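AlyQ (Persicobacter sp. CCB-QB2, PDB 7D2A) binds alginate-derived uronic acid sugars, including a 4,5-unsaturated unit, through a family 32 carbohydrate-binding module that also holds a calcium ion. Local coordinates at residues E25-G30 with Q43-D48; I111-F116 with N124-V129; M7-V12 with K53-V58. One frame throughout, in Å; residues are numbered along the deposited sequence. Where two conformers were deposited one is given.

Interaction 1. Residues E25-G30 with Q43-D48; sequences ENTIDG and QYITFD. With CA (calcium ion), chain C.
Thr-27 meets Ile-45 and Phe-47 with its two branches, one apolar and one polar. The apolar contact is made by the methyl: Thr-27 CG2 and Ile-45 CD1 approach tip to tip at 3.8 Å, the isoleucine chain being extended with CG1 anti to the backbone N (chi1 -177°). Ile-28 adds a looser touch, its CG2 lying 4.5 Å from Phe-47 CD1 and reaching the ring obliquely. Val-14 of strand 13-16 packs against Ile-28, Ile-45 and Phe-47 and so extends this apolar patch.

The hydroxyl turns to the rim of the aromatic ring. With Thr-27 OG1 placed between the backbone N and the carbonyl carbon (chi1 59°), the oxygen comes to the edge of the Phe-47 ring, in its plane, 3.3 Å from CE1. The approach is to the C-H rim rather than the pi cloud, and the polar requirement of this buried hydroxyl is met by a hydrogen bond with the carbonyl of Pro-24.

In the beta-sandwich of this F5/8 type C (discoidin-like) domain, the contact brings the 3-10 turn between strands 13-16 and 36-39 down onto the inner side of strand 43-49. Within the turn, Ile-28 N donates to Glu-25 O at 3.1 Å.

Metal coordination takes up the other side of the turn. The calcium ion is bound by Asn-26 O at 2.2 Å and by Asp-29 OD1 at 2.5 Å, so one backbone and one side-chain oxygen of 25-30 hold it. Asn-31, Thr-34, Thr-127 and Glu-128 complete the protein part of the site.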
loop_
_atom_site.group_PDB
_atom_site.type_symbol
_atom_site.label_atom_id
_atom_site.label_comp_id
_atom_site.label_asym_id
_atom_site.label_seq_id
_atom_site.Cartn_x
_atom_site.Cartn_y
_atom_site.Cartn_z
ATOM N N GLU A 25 -3.442 7.340 7.534
ATOM C CA GLU A 25 -4.626 6.628 8.075
ATOM C C GLU A 25 -5.825 6.751 7.139
ATOM O O GLU A 25 -6.741 5.980 7.291
ATOM C CB GLU A 25 -5.004 7.166 9.459
ATOM C CG GLU A 25 -5.828 8.442 9.448
ATOM C CD GLU A 25 -6.017 9.083 10.821
ATOM O OE1 GLU A 25 -6.336 8.353 11.822
ATOM O OE2 GLU A 25 -5.769 10.257 10.909
ATOM N N ASN A 26 -5.783 7.655 6.171
ATOM C CA ASN A 26 -6.890 7.724 5.205
ATOM C C ASN A 26 -6.975 6.445 4.351
ATOM O O ASN A 26 -7.965 6.221 3.637
ATOM C CB ASN A 26 -6.767 8.935 4.298
ATOM C CG ASN A 26 -7.065 10.230 5.020
ATOM O OD1 ASN A 26 -7.504 10.264 6.185
ATOM N ND2 ASN A 26 -6.808 11.304 4.309
ATOM N N THR A 27 -5.916 5.649 4.311
ATOM C CA THR A 27 -5.920 4.391 3.527
ATOM C C THR A 27 -6.704 3.287 4.206
ATOM O O THR A 27 -6.920 2.259 3.569
ATOM C CB THR A 27 -4.500 3.899 3.244
ATOM O OG1 THR A 27 -3.809 3.680 4.474
ATOM C CG2 THR A 27 -3.721 4.896 2.429
ATOM N N ILE A 28 -7.136 3.467 5.454
ATOM C CA ILE A 28 -7.830 2.360 6.181
ATOM C C ILE A 28 -9.167 2.857 6.723
ATOM O O ILE A 28 -9.675 2.225 7.690
ATOM C CB ILE A 28 -6.933 1.713 7.241
ATOM C CG1 ILE A 28 -6.518 2.687 8.327
ATOM C CG2 ILE A 28 -5.707 1.082 6.594
ATOM C CD1 ILE A 28 -5.966 1.954 9.563
ATOM N N ASP A 29 -9.717 3.880 6.110
ATOM C CA ASP A 29 -11.008 4.409 6.616
ATOM C C ASP A 29 -12.182 3.826 5.823
ATOM O O ASP A 29 -13.341 4.162 6.156
ATOM C CB ASP A 29 -11.006 5.935 6.642
ATOM C CG ASP A 29 -10.909 6.613 5.285
ATOM O OD1 ASP A 29 -10.844 5.903 4.236
ATOM O OD2 ASP A 29 -10.973 7.863 5.304
ATOM N N GLY A 30 -11.962 2.967 4.814
ATOM C CA GLY A 30 -13.059 2.389 4.040
ATOM C C GLY A 30 -13.595 3.332 2.987
ATOM O O GLY A 30 -14.572 3.023 2.378
ATOM N N GLN A 43 8.960 7.516 -1.759
ATOM C CA GLN A 43 8.072 7.731 -0.586
ATOM C C GLN A 43 7.426 6.388 -0.243
ATOM O O GLN A 43 7.238 5.596 -1.157
ATOM C CB GLN A 43 6.984 8.763 -0.869
ATOM C CG GLN A 43 7.496 10.171 -1.174
ATOM C CD GLN A 43 7.887 10.971 0.051
ATOM O OE1 GLN A 43 8.128 10.457 1.137
ATOM N NE2 GLN A 43 8.023 12.277 -0.128
ATOM N N TYR A 44 7.050 6.177 0.997
ATOM C CA TYR A 44 6.448 4.879 1.393
ATOM C C TYR A 44 5.485 5.031 2.536
ATOM O O TYR A 44 5.488 6.025 3.261
ATOM C CB TYR A 44 7.542 3.880 1.750
ATOM C CG TYR A 44 8.543 4.321 2.773
ATOM C CD1 TYR A 44 8.254 4.314 4.118
ATOM C CD2 TYR A 44 9.817 4.707 2.371
ATOM C CE1 TYR A 44 9.222 4.641 5.060
ATOM C CE2 TYR A 44 10.792 5.005 3.307
ATOM C CZ TYR A 44 10.498 4.985 4.654
ATOM O OH TYR A 44 11.460 5.356 5.563
ATOM N N ILE A 45 4.630 4.018 2.663
ATOM C CA ILE A 45 3.600 3.928 3.706
ATOM C C ILE A 45 3.678 2.539 4.324
ATOM O O ILE A 45 3.829 1.539 3.569
ATOM C CB ILE A 45 2.208 4.254 3.144
ATOM C CG1 ILE A 45 1.149 4.246 4.235
ATOM C CG2 ILE A 45 1.842 3.399 1.896
ATOM C CD1 ILE A 45 -0.138 4.951 3.776
ATOM N N THR A 46 3.633 2.454 5.617
ATOM C CA THR A 46 3.877 1.205 6.363
ATOM C C THR A 46 2.671 0.863 7.210
ATOM O O THR A 46 2.270 1.662 8.096
ATOM C CB THR A 46 5.143 1.274 7.230
ATOM O OG1 THR A 46 6.199 1.798 6.415
ATOM C CG2 THR A 46 5.490 -0.106 7.750
ATOM N N PHE A 47 2.114 -0.322 7.003
ATOM C CA PHE A 47 0.926 -0.858 7.685
ATOM C C PHE A 47 1.359 -1.847 8.739
ATOM O O PHE A 47 2.205 -2.707 8.449
ATOM C CB PHE A 47 0.014 -1.550 6.678
ATOM C CG PHE A 47 -0.345 -0.618 5.580
ATOM C CD1 PHE A 47 -1.378 0.306 5.734
ATOM C CD2 PHE A 47 0.401 -0.570 4.426
ATOM C CE1 PHE A 47 -1.628 1.213 4.721
ATOM C CE2 PHE A 47 0.134 0.349 3.417
ATOM C CZ PHE A 47 -0.867 1.248 3.595
ATOM N N ASP A 48 0.819 -1.716 9.952
ATOM C CA ASP A 48 1.152 -2.574 11.102
ATOM C C ASP A 48 -0.050 -3.487 11.372
ATOM O O ASP A 48 -1.133 -2.949 11.685
ATOM C CB ASP A 48 1.488 -1.691 12.292
ATOM C CG ASP A 48 1.943 -2.414 13.531
ATOM O OD1 ASP A 48 1.993 -3.671 13.536
ATOM O OD2 ASP A 48 2.311 -1.685 14.461
HETATM CA CA CA C . -9.580 6.222 2.126
#

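Interaction 2. Residues I111-F116 with N124-V129; sequences IRITGF and NSITEV. With CA (calcium ion), chain C; MAW (4-deoxy-alpha-L-erythro-hex-4-enopyranuronic acid), chain B.
Ile-113 meets Ile-126 and Val-129 with two separate branches. Its CG2, anti to the backbone N, meets Ile-126 CD1 at 4.0 Å. Its longer arm, carried to the other side by a chi1 of -59°, ends in CD1 and meets Val-129 CG2 tip to tip, also at 4.0 Å. One side chain therefore touches residues before and after the corner at Thr-127.

The two strands belong to the two facing sheets of the sandwich, and the short segments 111-116 and 124-126 run in roughly opposed directions, 134° apart, at a slant. At the corner, Thr-127 and Glu-128 both face Ala-61 in a classic beta bulge; Thr-127 O and Glu-128 OE2 bind the calcium ion at 2.4 Å each.

Asn-124 OD1 rests against the backbone of Gly-115, 3.1 Å from Gly-115 C, in van der Waals contact and not as a hydrogen bond. The amide nitrogen, Asn-124 ND2, is hydrogen-bonded to the carbonyl of Gly-40. Next along the strand, Ser-125 OG donates a 2.6 Å hydrogen bond to carboxylate oxygen O6B of the unsaturated uronic acid and is also hydrogen-bonded to Ser-37 OG, another pocket residue; the same sugar is also hydrogen-bonded by Asp-20, Arg-35, Arg-68 and Asn-121.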
loop_
_atom_site.group_PDB
_atom_site.type_symbol
_atom_site.label_atom_id
_atom_site.label_comp_id
_atom_site.label_asym_id
_atom_site.label_seq_id
_atom_site.Cartn_x
_atom_site.Cartn_y
_atom_site.Cartn_z
ATOM N N ILE A 111 3.862 -4.329 6.591
ATOM C CA ILE A 111 3.752 -4.295 5.121
ATOM C C ILE A 111 3.980 -2.866 4.689
ATOM O O ILE A 111 3.279 -1.978 5.190
ATOM C CB ILE A 111 2.379 -4.794 4.650
ATOM C CG1 ILE A 111 2.122 -6.272 4.948
ATOM C CG2 ILE A 111 2.272 -4.532 3.164
ATOM C CD1 ILE A 111 1.839 -6.680 6.335
ATOM N N ARG A 112 4.979 -2.659 3.846
ATOM C CA ARG A 112 5.311 -1.317 3.362
ATOM C C ARG A 112 5.066 -1.250 1.870
ATOM O O ARG A 112 5.601 -2.092 1.120
ATOM C CB ARG A 112 6.778 -1.007 3.674
ATOM C CG ARG A 112 7.256 0.337 3.139
ATOM C CD ARG A 112 8.634 0.625 3.683
ATOM N NE ARG A 112 8.604 0.958 5.075
ATOM C CZ ARG A 112 9.676 1.251 5.813
ATOM N NH1 ARG A 112 10.880 1.215 5.263
ATOM N NH2 ARG A 112 9.526 1.541 7.101
ATOM N N ILE A 113 4.360 -0.222 1.394
ATOM C CA ILE A 113 4.236 0.095 -0.029
ATOM C C ILE A 113 5.143 1.268 -0.328
ATOM O O ILE A 113 4.952 2.296 0.275
ATOM C CB ILE A 113 2.779 0.387 -0.451
ATOM C CG1 ILE A 113 1.897 -0.824 -0.160
ATOM C CG2 ILE A 113 2.768 0.837 -1.880
ATOM C CD1 ILE A 113 0.439 -0.587 -0.442
ATOM N N THR A 114 6.084 1.072 -1.236
ATOM C CA THR A 114 6.988 2.137 -1.709
ATOM C C THR A 114 6.499 2.559 -3.078
ATOM O O THR A 114 6.263 1.715 -3.925
ATOM C CB THR A 114 8.458 1.688 -1.725
ATOM O OG1 THR A 114 8.859 1.278 -0.425
ATOM C CG2 THR A 114 9.326 2.817 -2.216
ATOM N N GLY A 115 6.283 3.871 -3.266
ATOM C CA GLY A 115 5.819 4.392 -4.545
ATOM C C GLY A 115 6.905 5.062 -5.341
ATOM O O GLY A 115 7.810 5.690 -4.694
ATOM N N PHE A 116 6.774 4.981 -6.668
ATOM C CA PHE A 116 7.783 5.509 -7.630
ATOM C C PHE A 116 7.163 6.569 -8.510
ATOM O O PHE A 116 7.638 6.779 -9.637
ATOM C CB PHE A 116 8.440 4.370 -8.399
ATOM C CG PHE A 116 9.085 3.399 -7.456
ATOM C CD1 PHE A 116 10.155 3.802 -6.690
ATOM C CD2 PHE A 116 8.591 2.119 -7.298
ATOM C CE1 PHE A 116 10.734 2.938 -5.774
ATOM C CE2 PHE A 116 9.169 1.254 -6.384
ATOM C CZ PHE A 116 10.241 1.673 -5.616
ATOM N N ASN A 124 2.529 9.995 -5.140
ATOM C CA ASN A 124 2.057 8.653 -4.733
ATOM C C ASN A 124 0.811 8.874 -3.893
ATOM O O ASN A 124 0.875 9.464 -2.812
ATOM C CB ASN A 124 3.097 7.922 -3.897
ATOM C CG ASN A 124 4.441 7.952 -4.571
ATOM O OD1 ASN A 124 4.632 7.197 -5.518
ATOM N ND2 ASN A 124 5.320 8.860 -4.112
ATOM N N SER A 125 -0.333 8.427 -4.438
ATOM C CA SER A 125 -1.620 8.712 -3.782
ATOM C C SER A 125 -2.466 7.440 -3.785
ATOM O O SER A 125 -2.849 6.959 -4.861
ATOM C CB SER A 125 -2.332 9.867 -4.516
ATOM O OG SER A 125 -1.558 11.083 -4.327
ATOM N N ILE A 126 -2.796 6.965 -2.603
ATOM C CA ILE A 126 -3.473 5.679 -2.355
ATOM C C ILE A 126 -4.739 5.968 -1.569
ATOM O O ILE A 126 -4.641 6.605 -0.514
ATOM C CB ILE A 126 -2.544 4.660 -1.669
ATOM C CG1 ILE A 126 -1.290 4.421 -2.539
ATOM C CG2 ILE A 126 -3.313 3.396 -1.366
ATOM C CD1 ILE A 126 -0.262 3.514 -1.883
ATOM N N THR A 127 -5.907 5.470 -2.052
ATOM C CA THR A 127 -7.155 5.744 -1.324
ATOM C C THR A 127 -7.481 4.681 -0.279
ATOM O O THR A 127 -8.055 5.028 0.777
ATOM C CB THR A 127 -8.307 5.915 -2.317
ATOM O OG1 THR A 127 -8.444 4.683 -3.013
ATOM C CG2 THR A 127 -8.079 7.048 -3.283
ATOM N N GLU A 128 -7.133 3.428 -0.505
ATOM C CA GLU A 128 -7.481 2.323 0.416
ATOM C C GLU A 128 -6.413 1.258 0.319
ATOM O O GLU A 128 -5.977 0.995 -0.846
ATOM C CB GLU A 128 -8.860 1.761 0.066
ATOM C CG GLU A 128 -10.019 2.662 0.485
ATOM C CD GLU A 128 -10.120 2.803 1.996
ATOM O OE1 GLU A 128 -10.411 1.754 2.650
ATOM O OE2 GLU A 128 -9.949 3.927 2.568
ATOM N N VAL A 129 -6.103 0.605 1.427
ATOM C CA VAL A 129 -5.279 -0.624 1.435
ATOM C C VAL A 129 -5.948 -1.653 2.314
ATOM O O VAL A 129 -6.462 -1.268 3.402
ATOM C CB VAL A 129 -3.853 -0.311 1.904
ATOM C CG1 VAL A 129 -3.035 -1.600 2.118
ATOM C CG2 VAL A 129 -3.119 0.553 0.921
HETATM CA CA CA C . -9.580 6.222 2.126
HETATM C C1 MAW B . -1.305 16.957 -6.019
HETATM C C2 MAW B . -2.033 17.065 -4.738
HETATM O O2 MAW B . -3.478 17.156 -4.891
HETATM C C3 MAW B . -1.649 15.805 -3.915
HETATM O O3 MAW B . -2.517 15.630 -2.811
HETATM C C4 MAW B . -1.690 14.574 -4.835
HETATM C C5 MAW B . -1.843 14.646 -6.135
HETATM O O5 MAW B . -1.924 15.930 -6.811
HETATM C C6 MAW B . -1.880 13.519 -7.021
HETATM O O6A MAW B . -1.974 13.758 -8.267
HETATM O O6B MAW B . -1.765 12.313 -6.581
#

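Interaction 3. Residues M7-V12 with K53-V58; sequences MQYDIV and KTVNQV
The Tyr-9 ring has Lys-53 over one face and, over the opposite one, Met-7 CB from its own segment, 4.3 Å above the plane and displaced from the ring centre. Lys-53 CB lies 3.8 Å from the Tyr-9 ring centroid, 20° off the normal, and makes a CH-pi contact. The lysine chain then bends at chi2 (-78°) and runs along the CZ-CE1-CD1 side of the face before its end turns away; NZ makes a weak hydrogen bond to Ser-51. Beside the ring, level with it, is the carbonyl oxygen of Thr-54, while Val-55 CG2 approaches Tyr-9 CE2 obliquely at 4.2 Å.

Tyr-9 OH donates a 2.7 Å hydrogen bond to Thr-54 O, arriving in the carbonyl plane on a lone pair with a C=O...donor angle of 142°. A water accepts from Thr-54 N at 2.9 Å and gives a weak bond to Tyr-9 OH.

Short strand 7-8 pairs with strand 123-133, itself paired with strand 52-62; Tyr-9 reaches from segment 7-12 to residues 53-55. Aliphatic carbons cover both ring faces, the lysine contributing its methylenes and not its ammonium, while the OH-to-carbonyl bond limits how the ring can turn and gives the phenol a backbone partner.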
loop_
_atom_site.group_PDB
_atom_site.type_symbol
_atom_site.label_atom_id
_atom_site.label_comp_id
_atom_site.label_asym_id
_atom_site.label_seq_id
_atom_site.Cartn_x
_atom_site.Cartn_y
_atom_site.Cartn_z
ATOM N N MET A 7 -8.924 -14.427 4.816
ATOM C CA MET A 7 -8.780 -13.630 6.062
ATOM C C MET A 7 -8.468 -12.191 5.637
ATOM O O MET A 7 -7.510 -12.040 4.891
ATOM C CB MET A 7 -7.608 -14.082 6.955
ATOM C CG MET A 7 -7.720 -15.475 7.537
ATOM S SD MET A 7 -8.758 -15.517 8.983
ATOM C CE MET A 7 -7.866 -14.402 10.063
ATOM N N GLN A 8 -9.162 -11.062 6.166
ATOM C CA GLN A 8 -8.706 -9.675 6.049
ATOM C C GLN A 8 -8.255 -9.249 7.428
ATOM O O GLN A 8 -9.052 -9.243 8.369
ATOM C CB GLN A 8 -9.818 -8.730 5.603
ATOM C CG GLN A 8 -9.227 -7.309 5.617
ATOM C CD GLN A 8 -10.138 -6.125 5.472
ATOM O OE1 GLN A 8 -11.335 -6.345 5.341
ATOM N NE2 GLN A 8 -9.601 -4.881 5.512
ATOM N N TYR A 9 -6.992 -8.899 7.575
ATOM C CA TYR A 9 -6.407 -8.541 8.871
ATOM C C TYR A 9 -6.698 -7.091 9.193
ATOM O O TYR A 9 -6.601 -6.209 8.355
ATOM C CB TYR A 9 -4.907 -8.751 8.876
ATOM C CG TYR A 9 -4.471 -10.178 8.694
ATOM C CD1 TYR A 9 -4.792 -11.142 9.620
ATOM C CD2 TYR A 9 -3.782 -10.581 7.563
ATOM C CE1 TYR A 9 -4.356 -12.451 9.475
ATOM C CE2 TYR A 9 -3.391 -11.889 7.382
ATOM C CZ TYR A 9 -3.677 -12.843 8.343
ATOM O OH TYR A 9 -3.242 -14.161 8.196
ATOM N N ASP A 10 -6.978 -6.857 10.465
ATOM C CA ASP A 10 -6.982 -5.468 10.952
ATOM C C ASP A 10 -5.618 -4.818 10.729
ATOM O O ASP A 10 -4.578 -5.508 10.885
ATOM C CB ASP A 10 -7.259 -5.384 12.449
ATOM C CG ASP A 10 -8.720 -5.314 12.827
ATOM O OD1 ASP A 10 -9.594 -5.529 11.988
ATOM O OD2 ASP A 10 -8.915 -5.007 14.034
ATOM N N ILE A 11 -5.650 -3.541 10.420
ATOM C CA ILE A 11 -4.427 -2.707 10.366
ATOM C C ILE A 11 -4.484 -1.765 11.579
ATOM O O ILE A 11 -5.374 -0.869 11.609
ATOM C CB ILE A 11 -4.289 -1.972 9.016
ATOM C CG1 ILE A 11 -4.141 -2.985 7.870
ATOM C CG2 ILE A 11 -3.122 -0.985 9.107
ATOM C CD1 ILE A 11 -4.206 -2.379 6.476
ATOM N N VAL A 12 -3.623 -2.006 12.570
ATOM C CA VAL A 12 -3.738 -1.336 13.901
ATOM C C VAL A 12 -3.096 0.044 13.882
ATOM O O VAL A 12 -3.373 0.839 14.814
ATOM C CB VAL A 12 -3.183 -2.201 15.037
ATOM C CG1 VAL A 12 -3.814 -3.586 14.978
ATOM C CG2 VAL A 12 -1.663 -2.276 15.047
ATOM N N LYS A 53 1.639 -12.210 11.054
ATOM C CA LYS A 53 0.537 -12.983 10.470
ATOM C C LYS A 53 1.009 -13.574 9.151
ATOM O O LYS A 53 1.923 -13.009 8.541
ATOM C CB LYS A 53 -0.659 -12.088 10.134
ATOM C CG LYS A 53 -1.112 -11.177 11.260
ATOM C CD LYS A 53 -1.886 -11.939 12.225
ATOM C CE LYS A 53 -2.539 -11.049 13.255
ATOM N NZ LYS A 53 -2.979 -11.884 14.390
ATOM N N THR A 54 0.367 -14.634 8.712
ATOM C CA THR A 54 0.596 -15.182 7.346
ATOM C C THR A 54 -0.098 -14.297 6.321
ATOM O O THR A 54 -1.261 -14.077 6.432
ATOM C CB THR A 54 0.131 -16.619 7.217
ATOM O OG1 THR A 54 0.831 -17.381 8.211
ATOM C CG2 THR A 54 0.434 -17.149 5.838
ATOM N N VAL A 55 0.654 -13.726 5.405
ATOM C CA VAL A 55 0.134 -12.776 4.417
ATOM C C VAL A 55 0.483 -13.282 3.024
ATOM O O VAL A 55 1.650 -13.670 2.825
ATOM C CB VAL A 55 0.718 -11.379 4.661
ATOM C CG1 VAL A 55 0.283 -10.402 3.640
ATOM C CG2 VAL A 55 0.417 -10.810 6.050
ATOM N N ASN A 56 -0.445 -13.195 2.093
ATOM C CA ASN A 56 -0.137 -13.512 0.692
ATOM C C ASN A 56 -0.762 -12.560 -0.314
ATOM O O ASN A 56 -0.713 -12.826 -1.529
ATOM C CB ASN A 56 -0.471 -14.984 0.381
ATOM C CG ASN A 56 -1.962 -15.272 0.477
ATOM O OD1 ASN A 56 -2.756 -14.328 0.674
ATOM N ND2 ASN A 56 -2.339 -16.522 0.274
ATOM N N GLN A 57 -1.378 -11.484 0.168
ATOM C CA GLN A 57 -2.097 -10.588 -0.759
ATOM C C GLN A 57 -2.267 -9.220 -0.107
ATOM O O GLN A 57 -2.595 -9.077 1.083
ATOM C CB GLN A 57 -3.455 -11.157 -1.122
ATOM C CG GLN A 57 -4.145 -10.367 -2.192
ATOM C CD GLN A 57 -5.389 -11.118 -2.612
ATOM O OE1 GLN A 57 -5.361 -12.005 -3.475
ATOM N NE2 GLN A 57 -6.418 -10.881 -1.862
ATOM N N VAL A 58 -1.936 -8.206 -0.893
ATOM C CA VAL A 58 -2.138 -6.802 -0.517
ATOM C C VAL A 58 -3.016 -6.227 -1.602
ATOM O O VAL A 58 -2.675 -6.354 -2.753
ATOM C CB VAL A 58 -0.826 -6.030 -0.350
ATOM C CG1 VAL A 58 -1.096 -4.559 -0.207
ATOM C CG2 VAL A 58 0.009 -6.594 0.765
HETATM O O HOH W 1 -1.477 -15.892 10.534
#

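The closest tie is between interactions 1 and 2, whose centres lie about 7 Å apart and which share the calcium ion: Asp-29 OD1 and Glu-128 OE2 approach to 2.7 Å as common ligands of the metal, and strands 43-49 and 110-118 are neighbours, with Phe-47 N 2.7 Å from Ile-111 O in a probable hydrogen bond. Interaction 3 is more remote, its centre about 13 Å from that of interaction 1 and about 15 Å from that of interaction 2, yet Ile-11 CD1 packs 4.0 Å from Phe-47 CD1. Of the three, only interaction 2 includes a residue of the sugar pocket, Ser-125; the side chain of Thr-27 in interaction 1 is about 12 Å from the unsaturated sugar.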